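Local coordinates for protein succinyl-CoA ligase (ADP-forming) subunit alpha (PDB 6HXI) that binds coenzyme A and unites a CoA-ligase family region with a citrate synthase-like C-terminal domain in one chain of an eight-chain assembly, at residues I162-R168 with F328-P334; G232-G236 with H275-A280; G487-K493 with N535-N539. One frame throughout, in Å; residues are numbered along the deposited sequence.

Contact 1. Residues I162-R168 with F328-P334; sequences IASKLYR and FDEPEVP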
# COMPACT_ATOMS: atom_id res chain seq x y z
N ILE B 162 27.08 17.28 -42.74
CA ILE B 162 28.26 16.57 -43.26
C ILE B 162 28.31 16.66 -44.79
O ILE B 162 29.33 17.09 -45.34
CB ILE B 162 28.34 15.12 -42.72
CG1 ILE B 162 28.64 15.12 -41.20
CG2 ILE B 162 29.39 14.32 -43.48
CD1 ILE B 162 28.22 13.85 -40.44
N ALA B 163 27.20 16.31 -45.47
CA ALA B 163 27.10 16.34 -46.95
C ALA B 163 27.35 17.73 -47.54
O ALA B 163 27.88 17.83 -48.65
CB ALA B 163 25.75 15.82 -47.41
N SER B 164 26.96 18.78 -46.82
CA SER B 164 27.17 20.16 -47.26
C SER B 164 28.46 20.78 -46.69
O SER B 164 28.71 21.96 -46.92
CB SER B 164 25.94 21.02 -46.96
OG SER B 164 24.91 20.71 -47.89
N LYS B 165 29.28 19.96 -45.98
CA LYS B 165 30.56 20.37 -45.40
C LYS B 165 30.46 21.66 -44.55
O LYS B 165 31.30 22.56 -44.63
CB LYS B 165 31.66 20.49 -46.49
CG LYS B 165 31.96 19.19 -47.25
CD LYS B 165 33.16 19.34 -48.20
CE LYS B 165 32.76 19.82 -49.58
NZ LYS B 165 33.95 20.07 -50.45
N LEU B 166 29.41 21.74 -43.74
CA LEU B 166 29.11 22.87 -42.87
C LEU B 166 29.85 22.87 -41.53
O LEU B 166 29.73 23.83 -40.77
CB LEU B 166 27.59 23.00 -42.67
CG LEU B 166 26.78 23.34 -43.95
CD1 LEU B 166 25.31 23.13 -43.73
CD2 LEU B 166 27.08 24.77 -44.45
N TYR B 167 30.62 21.82 -41.24
CA TYR B 167 31.44 21.67 -40.02
C TYR B 167 32.77 22.47 -40.12
O TYR B 167 33.49 22.58 -39.12
CB TYR B 167 31.69 20.18 -39.69
CG TYR B 167 32.18 19.39 -40.89
CD1 TYR B 167 33.53 19.36 -41.23
CD2 TYR B 167 31.28 18.71 -41.71
CE1 TYR B 167 33.97 18.67 -42.36
CE2 TYR B 167 31.71 18.01 -42.83
CZ TYR B 167 33.06 18.00 -43.16
OH TYR B 167 33.49 17.29 -44.25
N ARG B 168 33.08 23.04 -41.33
CA ARG B 168 34.24 23.88 -41.65
C ARG B 168 33.82 25.13 -42.45
O ARG B 168 33.05 25.00 -43.42
CB ARG B 168 35.30 23.10 -42.47
CG ARG B 168 34.70 22.26 -43.61
CD ARG B 168 35.56 22.36 -44.81
NE ARG B 168 34.83 22.23 -46.07
CZ ARG B 168 34.20 23.24 -46.66
NH1 ARG B 168 34.11 24.42 -46.07
NH2 ARG B 168 33.58 23.05 -47.82
N PHE B 328 42.26 25.08 -49.47
CA PHE B 328 42.58 24.39 -48.22
C PHE B 328 42.26 22.88 -48.24
O PHE B 328 41.44 22.41 -49.04
CB PHE B 328 41.92 25.08 -47.01
CG PHE B 328 40.41 25.00 -46.97
CD1 PHE B 328 39.63 25.95 -47.63
CD2 PHE B 328 39.77 23.99 -46.27
CE1 PHE B 328 38.24 25.88 -47.59
CE2 PHE B 328 38.38 23.91 -46.23
CZ PHE B 328 37.62 24.86 -46.89
N ASP B 329 42.89 22.14 -47.32
CA ASP B 329 42.77 20.70 -47.17
C ASP B 329 41.49 20.35 -46.43
O ASP B 329 41.18 20.97 -45.40
CB ASP B 329 44.00 20.12 -46.45
CG ASP B 329 45.13 19.70 -47.37
OD1 ASP B 329 44.85 18.97 -48.36
OD2 ASP B 329 46.29 20.08 -47.10
N GLU B 330 40.74 19.36 -46.95
CA GLU B 330 39.49 18.90 -46.34
C GLU B 330 39.73 18.32 -44.94
O GLU B 330 40.47 17.34 -44.82
CB GLU B 330 38.73 17.91 -47.24
CG GLU B 330 37.98 18.58 -48.39
CD GLU B 330 36.88 19.60 -48.08
OE1 GLU B 330 36.38 20.22 -49.05
OE2 GLU B 330 36.53 19.78 -46.89
N PRO B 331 39.17 18.94 -43.86
CA PRO B 331 39.41 18.41 -42.50
C PRO B 331 38.73 17.06 -42.28
O PRO B 331 37.94 16.62 -43.13
CB PRO B 331 38.88 19.52 -41.58
CG PRO B 331 37.85 20.21 -42.37
CD PRO B 331 38.28 20.12 -43.82
N GLU B 332 39.07 16.37 -41.17
CA GLU B 332 38.52 15.05 -40.86
C GLU B 332 36.99 15.06 -40.87
O GLU B 332 36.39 15.96 -40.28
CB GLU B 332 39.08 14.52 -39.53
CG GLU B 332 40.58 14.25 -39.54
CD GLU B 332 41.08 13.15 -40.47
OE1 GLU B 332 40.66 11.98 -40.31
OE2 GLU B 332 41.93 13.46 -41.34
N VAL B 333 36.37 14.10 -41.60
CA VAL B 333 34.92 13.97 -41.71
C VAL B 333 34.36 13.49 -40.35
O VAL B 333 34.70 12.39 -39.89
CB VAL B 333 34.46 13.12 -42.93
CG1 VAL B 333 32.94 12.91 -42.92
CG2 VAL B 333 34.89 13.77 -44.24
N PRO B 334 33.54 14.32 -39.66
CA PRO B 334 33.03 13.93 -38.34
C PRO B 334 31.95 12.82 -38.36
O PRO B 334 31.37 12.53 -39.42
CB PRO B 334 32.52 15.25 -37.74
CG PRO B 334 32.87 16.32 -38.74
CD PRO B 334 33.05 15.66 -40.05
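K165 and R168 divide the carboxylate of E330 between them, one oxygen to each cation. K165 NZ gives the firmer bond, 2.8 Å to E330 OE1, and comes at the oxygen from above the carboxylate plane, 43° out of it. R168 NE bonds weakly to E330 OE2 at 3.1 Å, its guanidinium edge turned to the acid. E330 leaves its backbone at an angle to the other segment, and the bend at its second torsion brings the carboxylate back to the two bases. Both guanidinium faces are occupied: K165 O lies over the centre of one, while CZ of F328 sits toward the rim of the other. The phenyl and guanidinium planes are steeply inclined, so the ring presents its CZ corner. R168 CD meets the edge of the F328 ring, 3.5 Å from CE2.

Both basic residues follow the end of a helix. K165, with positive phi, is the C-prime residue of the Schellman motif that closes helix 158-163, with K165 N bonded to I162 O, and a type I turn then runs from K165 to R168. Against this helix end lies 328-334, an extended, proline-bearing loop leading from helix 308-322 toward strand 338-339.

Apolar contacts centre on the Y167 ring, which chi1 of 49° turns face-on to P334. P334 CD lies 3.6 Å from the Y167 ring centroid, only 1° off the normal, a CH-pi contact square on the face. P331 CG borders the ring edge, 4.2 Å from Y167 CE1. The two methyls of V333 part company, CG1 touching I162 CG2 at 3.9 Å and CG2 lying beside Y167 OH. Beyond the pair, R168 NH1 bonds weakly to D194 O, and L166 packs on F186 of helix 179-192.

Contact 2. Residues G232-G236 with H275-A280; sequences GELGG and HAGAKA
H275 turns the ND1 edge of its imidazole to the carboxylate of E233 and donates to both oxygens, 2.9 Å from ND1 to E233 OE1 and 3.0 Å from ND1 to OE2. Each branch of this forked bond is bent and weak. The carboxylate carbon lies in the ring plane, yet the carboxylate itself is twisted 57° from it. With chi1 at 69° and an extended chain beyond CG, E233 also brings its acid group over A278 CB, 3.5 Å from OE2.

The next shell is mostly backbone. A278 CA points its hydrogen almost straight at L234 O, 3.6 Å away, and G235 CA makes a more bent CA-H...O contact with G277 O. L234 spreads its two methyls, CD2 to A278 CB at 4.1 Å and CD1 to A280 CB. A water lies 2.9 Å from G277 O and reaches G235 O weakly.

All this sits where strand 227-233 leaves the C-terminal edge of a largely parallel sheet, next to strand 255-260. The H275 side chain is about 6 Å from bound coenzyme A and about 5 Å from a citrate anion that probably came from the crystallisation liquor.

A type I turn from H275 to A278, followed by an inverse gamma turn centred on A278, shapes the facing loop. Farther out, K290 NZ gathers the carbonyl oxygens of E233, G235 and G236, while G281 of a neighbouring citrate lyase chain packs on H275.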
# COMPACT_ATOMS: atom_id res chain seq x y z
N GLY B 232 16.77 36.79 -52.96
CA GLY B 232 15.61 37.56 -52.56
C GLY B 232 14.34 37.04 -53.21
O GLY B 232 14.34 35.95 -53.79
N GLU B 233 13.25 37.81 -53.08
CA GLU B 233 11.94 37.48 -53.67
C GLU B 233 11.12 38.75 -53.92
O GLU B 233 11.42 39.81 -53.35
CB GLU B 233 11.14 36.43 -52.85
CG GLU B 233 10.65 36.93 -51.51
CD GLU B 233 9.78 36.00 -50.68
OE1 GLU B 233 9.52 34.85 -51.10
OE2 GLU B 233 9.33 36.46 -49.60
N LEU B 234 10.10 38.65 -54.77
CA LEU B 234 9.19 39.75 -55.10
C LEU B 234 8.47 40.29 -53.85
O LEU B 234 8.40 39.59 -52.82
CB LEU B 234 8.18 39.31 -56.17
CG LEU B 234 6.97 38.47 -55.76
CD1 LEU B 234 6.10 38.22 -56.95
CD2 LEU B 234 7.38 37.11 -55.17
N GLY B 235 7.97 41.53 -53.95
CA GLY B 235 7.28 42.21 -52.87
C GLY B 235 8.24 42.94 -51.96
O GLY B 235 9.32 42.41 -51.62
N GLY B 236 7.87 44.15 -51.57
CA GLY B 236 8.70 45.00 -50.72
C GLY B 236 9.90 45.56 -51.45
O GLY B 236 10.17 45.18 -52.59
N HIS B 275 5.25 33.29 -48.34
CA HIS B 275 5.72 34.25 -47.33
C HIS B 275 4.79 35.45 -47.25
O HIS B 275 4.29 35.90 -48.28
CB HIS B 275 7.14 34.73 -47.67
CG HIS B 275 8.19 33.66 -47.63
ND1 HIS B 275 9.33 33.75 -48.39
CD2 HIS B 275 8.25 32.54 -46.88
CE1 HIS B 275 10.04 32.68 -48.10
NE2 HIS B 275 9.43 31.92 -47.20
N ALA B 276 4.56 35.97 -46.03
CA ALA B 276 3.68 37.14 -45.82
C ALA B 276 4.06 38.34 -46.72
O ALA B 276 3.16 38.99 -47.26
CB ALA B 276 3.67 37.55 -44.35
N GLY B 277 5.35 38.57 -46.93
CA GLY B 277 5.82 39.68 -47.76
C GLY B 277 5.94 39.42 -49.25
O GLY B 277 6.28 40.34 -49.99
N ALA B 278 5.69 38.17 -49.70
CA ALA B 278 5.82 37.80 -51.12
C ALA B 278 4.59 38.13 -51.96
O ALA B 278 3.86 37.23 -52.39
CB ALA B 278 6.22 36.33 -51.27
N LYS B 279 4.35 39.45 -52.18
CA LYS B 279 3.29 40.01 -53.03
C LYS B 279 3.73 41.37 -53.62
O LYS B 279 3.76 42.37 -52.89
CB LYS B 279 1.93 40.12 -52.31
CG LYS B 279 0.79 40.36 -53.30
CD LYS B 279 -0.55 40.64 -52.66
CE LYS B 279 -1.66 40.51 -53.68
NZ LYS B 279 -2.79 41.44 -53.42
N ALA B 280 4.03 41.41 -54.93
CA ALA B 280 4.45 42.64 -55.61
C ALA B 280 3.28 43.62 -55.79
O ALA B 280 2.40 43.41 -56.64
CB ALA B 280 5.09 42.32 -56.95
O HOH W 1 8.44 41.64 -48.50

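Contact 3. Residues G487-K493 with N535-N539; sequences GIGHKIK and NLILN. With COA (coenzyme A), chain G.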
# COMPACT_ATOMS: atom_id res chain seq x y z
N GLY B 487 -16.95 -20.69 4.18
CA GLY B 487 -18.23 -20.32 3.59
C GLY B 487 -19.43 -20.80 4.37
O GLY B 487 -20.57 -20.53 4.00
N ILE B 488 -19.17 -21.49 5.50
CA ILE B 488 -20.20 -22.02 6.40
C ILE B 488 -20.09 -21.33 7.74
O ILE B 488 -18.99 -21.29 8.30
CB ILE B 488 -20.11 -23.60 6.54
CG1 ILE B 488 -20.60 -24.32 5.27
CG2 ILE B 488 -20.88 -24.14 7.81
CD1 ILE B 488 -22.21 -24.30 4.96
N GLY B 489 -21.23 -20.85 8.25
CA GLY B 489 -21.32 -20.24 9.58
C GLY B 489 -21.55 -18.75 9.62
O GLY B 489 -21.00 -17.99 8.81
N HIS B 490 -22.33 -18.32 10.61
CA HIS B 490 -22.68 -16.92 10.86
C HIS B 490 -22.87 -16.72 12.38
O HIS B 490 -23.33 -17.64 13.07
CB HIS B 490 -23.99 -16.58 10.14
CG HIS B 490 -24.21 -15.11 9.93
ND1 HIS B 490 -24.64 -14.29 10.97
CD2 HIS B 490 -24.06 -14.37 8.82
CE1 HIS B 490 -24.72 -13.08 10.45
NE2 HIS B 490 -24.40 -13.08 9.15
N LYS B 491 -22.55 -15.52 12.88
CA LYS B 491 -22.70 -15.19 14.31
C LYS B 491 -24.18 -15.02 14.76
O LYS B 491 -24.52 -15.50 15.85
CB LYS B 491 -21.89 -13.94 14.67
CG LYS B 491 -20.40 -14.06 14.43
CD LYS B 491 -19.78 -12.67 14.27
CE LYS B 491 -18.43 -12.66 13.59
NZ LYS B 491 -18.55 -12.94 12.14
N ILE B 492 -25.05 -14.37 13.94
CA ILE B 492 -26.46 -14.14 14.33
C ILE B 492 -27.49 -14.84 13.44
O ILE B 492 -28.48 -15.38 13.95
CB ILE B 492 -26.84 -12.63 14.50
CG1 ILE B 492 -26.32 -11.74 13.33
CG2 ILE B 492 -26.38 -12.10 15.86
CD1 ILE B 492 -27.40 -10.85 12.70
N LYS B 493 -27.27 -14.82 12.12
CA LYS B 493 -28.18 -15.41 11.14
C LYS B 493 -28.19 -16.94 11.22
O LYS B 493 -27.20 -17.57 11.60
CB LYS B 493 -27.89 -14.88 9.72
CG LYS B 493 -28.10 -13.38 9.60
CD LYS B 493 -29.51 -12.95 9.95
CE LYS B 493 -29.74 -11.48 9.77
NZ LYS B 493 -31.02 -11.09 10.40
N ASN B 535 -27.03 -21.85 13.07
CA ASN B 535 -26.22 -20.73 12.55
C ASN B 535 -25.13 -21.23 11.60
O ASN B 535 -24.27 -20.42 11.20
CB ASN B 535 -25.56 -19.97 13.71
CG ASN B 535 -24.44 -20.72 14.39
OD1 ASN B 535 -24.66 -21.72 15.07
ND2 ASN B 535 -23.20 -20.30 14.18
N LEU B 536 -25.11 -22.54 11.27
CA LEU B 536 -24.08 -23.07 10.35
C LEU B 536 -24.62 -23.01 8.92
O LEU B 536 -24.70 -24.02 8.21
CB LEU B 536 -23.58 -24.47 10.76
CG LEU B 536 -22.80 -24.56 12.08
CD1 LEU B 536 -22.30 -25.96 12.31
CD2 LEU B 536 -21.68 -23.56 12.14
N ILE B 537 -25.05 -21.81 8.54
CA ILE B 537 -25.67 -21.55 7.24
C ILE B 537 -24.58 -21.25 6.26
O ILE B 537 -23.44 -20.98 6.64
CB ILE B 537 -26.78 -20.43 7.29
CG1 ILE B 537 -26.25 -19.09 7.88
CG2 ILE B 537 -28.01 -20.90 8.07
CD1 ILE B 537 -26.86 -17.79 7.24
N LEU B 538 -24.93 -21.29 4.98
CA LEU B 538 -24.03 -20.92 3.91
C LEU B 538 -23.98 -19.39 3.99
O LEU B 538 -25.02 -18.74 3.90
CB LEU B 538 -24.65 -21.40 2.59
CG LEU B 538 -23.76 -21.52 1.38
CD1 LEU B 538 -22.52 -22.44 1.64
CD2 LEU B 538 -24.58 -22.00 0.19
N ASN B 539 -22.81 -18.85 4.35
CA ASN B 539 -22.63 -17.42 4.50
C ASN B 539 -22.37 -16.73 3.12
O ASN B 539 -22.34 -17.41 2.09
CB ASN B 539 -21.54 -17.12 5.56
CG ASN B 539 -20.13 -17.50 5.17
OD1 ASN B 539 -19.69 -17.35 4.04
ND2 ASN B 539 -19.35 -17.94 6.13
N1A COA G . -18.11 -25.74 9.40
C2A COA G . -18.44 -26.99 9.71
N3A COA G . -18.82 -27.49 10.90
C4A COA G . -18.79 -26.54 11.85
C5A COA G . -18.47 -25.20 11.67
C6A COA G . -18.15 -24.79 10.36
N6A COA G . -17.91 -23.52 10.03
N7A COA G . -18.45 -24.54 12.89
C8A COA G . -18.77 -25.47 13.76
N9A COA G . -18.99 -26.70 13.20
C1B COA G . -19.31 -27.95 13.89
C2B COA G . -18.34 -28.38 14.98
O2B COA G . -17.20 -29.05 14.42
C3B COA G . -19.23 -29.32 15.79
O3B COA G . -19.34 -30.62 15.17
P3B COA G . -19.65 -31.96 15.98
O7A COA G . -20.89 -31.71 16.78
O8A COA G . -19.80 -33.03 14.96
O9A COA G . -18.39 -32.24 16.83
C4B COA G . -20.63 -28.73 15.65
O4B COA G . -20.56 -27.81 14.54
C5B COA G . -21.17 -28.03 16.87
O5B COA G . -20.11 -27.20 17.40
P1A COA G . -19.83 -27.10 19.01
O1A COA G . -18.99 -25.95 19.40
O2A COA G . -19.35 -28.42 19.58
O3A COA G . -21.35 -26.87 19.41
P2A COA G . -22.25 -26.44 20.66
O4A COA G . -22.42 -24.97 20.66
O5A COA G . -23.57 -27.14 20.45
O6A COA G . -21.50 -26.96 22.00
CBP COA G . -22.25 -28.15 23.98
CCP COA G . -21.72 -28.27 22.55
CDP COA G . -22.45 -29.57 24.54
CEP COA G . -21.27 -27.38 24.89
CAP COA G . -23.61 -27.39 23.95
OAP COA G . -24.46 -27.89 22.93
C9P COA G . -24.39 -27.33 25.26
O9P COA G . -24.08 -26.49 26.12
N8P COA G . -25.40 -28.20 25.41
C7P COA G . -26.17 -28.32 26.64
C6P COA G . -25.97 -29.66 27.29
C5P COA G . -26.84 -29.84 28.51
O5P COA G . -27.92 -29.27 28.60
N4P COA G . -26.35 -30.62 29.48
C3P COA G . -27.01 -30.80 30.76
C2P COA G . -26.74 -29.67 31.73
S1P COA G . -27.47 -30.20 33.31
O HOH W 2 -16.53 -18.95 6.29
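N539 reaches over the backbone of G487-G489, with chi1 of 68° setting CG between its own N and carbonyl carbon. CB passes 3.4 Å from G489 O. CG then lies 3.3 Å from G487 O, and the amide beyond it parts in two directions. ND2 bonds to G489 O at 3.1 Å, on a lone pair and in the amide plane, and also donates to a water, 3.0 Å off, that accepts from G487 N. N539 is the N-cap residue of helix 540-555, its OD1 accepting from G542 N.

The backbones bond as well. N539 N bonds to G487 O, and G489 N to I537 O at 2.7 Å and a nearly straight 176°, flanking I488 and L538 as a non-hydrogen-bonded antiparallel pair. This single bridge joins two loops of the helical citrate synthase-like domain. Farther along, N535 and H490 exchange two bonds, N535 O receiving H490 N while N535 ND2 donates to H490 O at 2.9 Å.

Coenzyme A borders the bridge: I488 O is 3.0 Å from its N6A, and L536 CD1 is 3.4 Å from O4B. S89, R91 and S92 of the second subunit also bond this ligand.

How the contacts relate
Contacts 1 and 2 both lie on the N-terminal side of contact 3, contact 2 nested within the loop that contact 1 closes, their nearest atoms about 18 Å apart. Contact 3 lies beyond the chain's centre, its own centre about 90 Å from that of contact 2. Place and chemistry go together. Contact 1, at the surface, relies on charge and proline-aromatic packing between a helix end and a loop. Contacts 2 and 3 are buried and lean on glycine-rich backbone, with one forked side-chain bond in the former and a strand-like bridge in the latter. Each buried contact lies near a different coenzyme A molecule, and contact 3 touches its own.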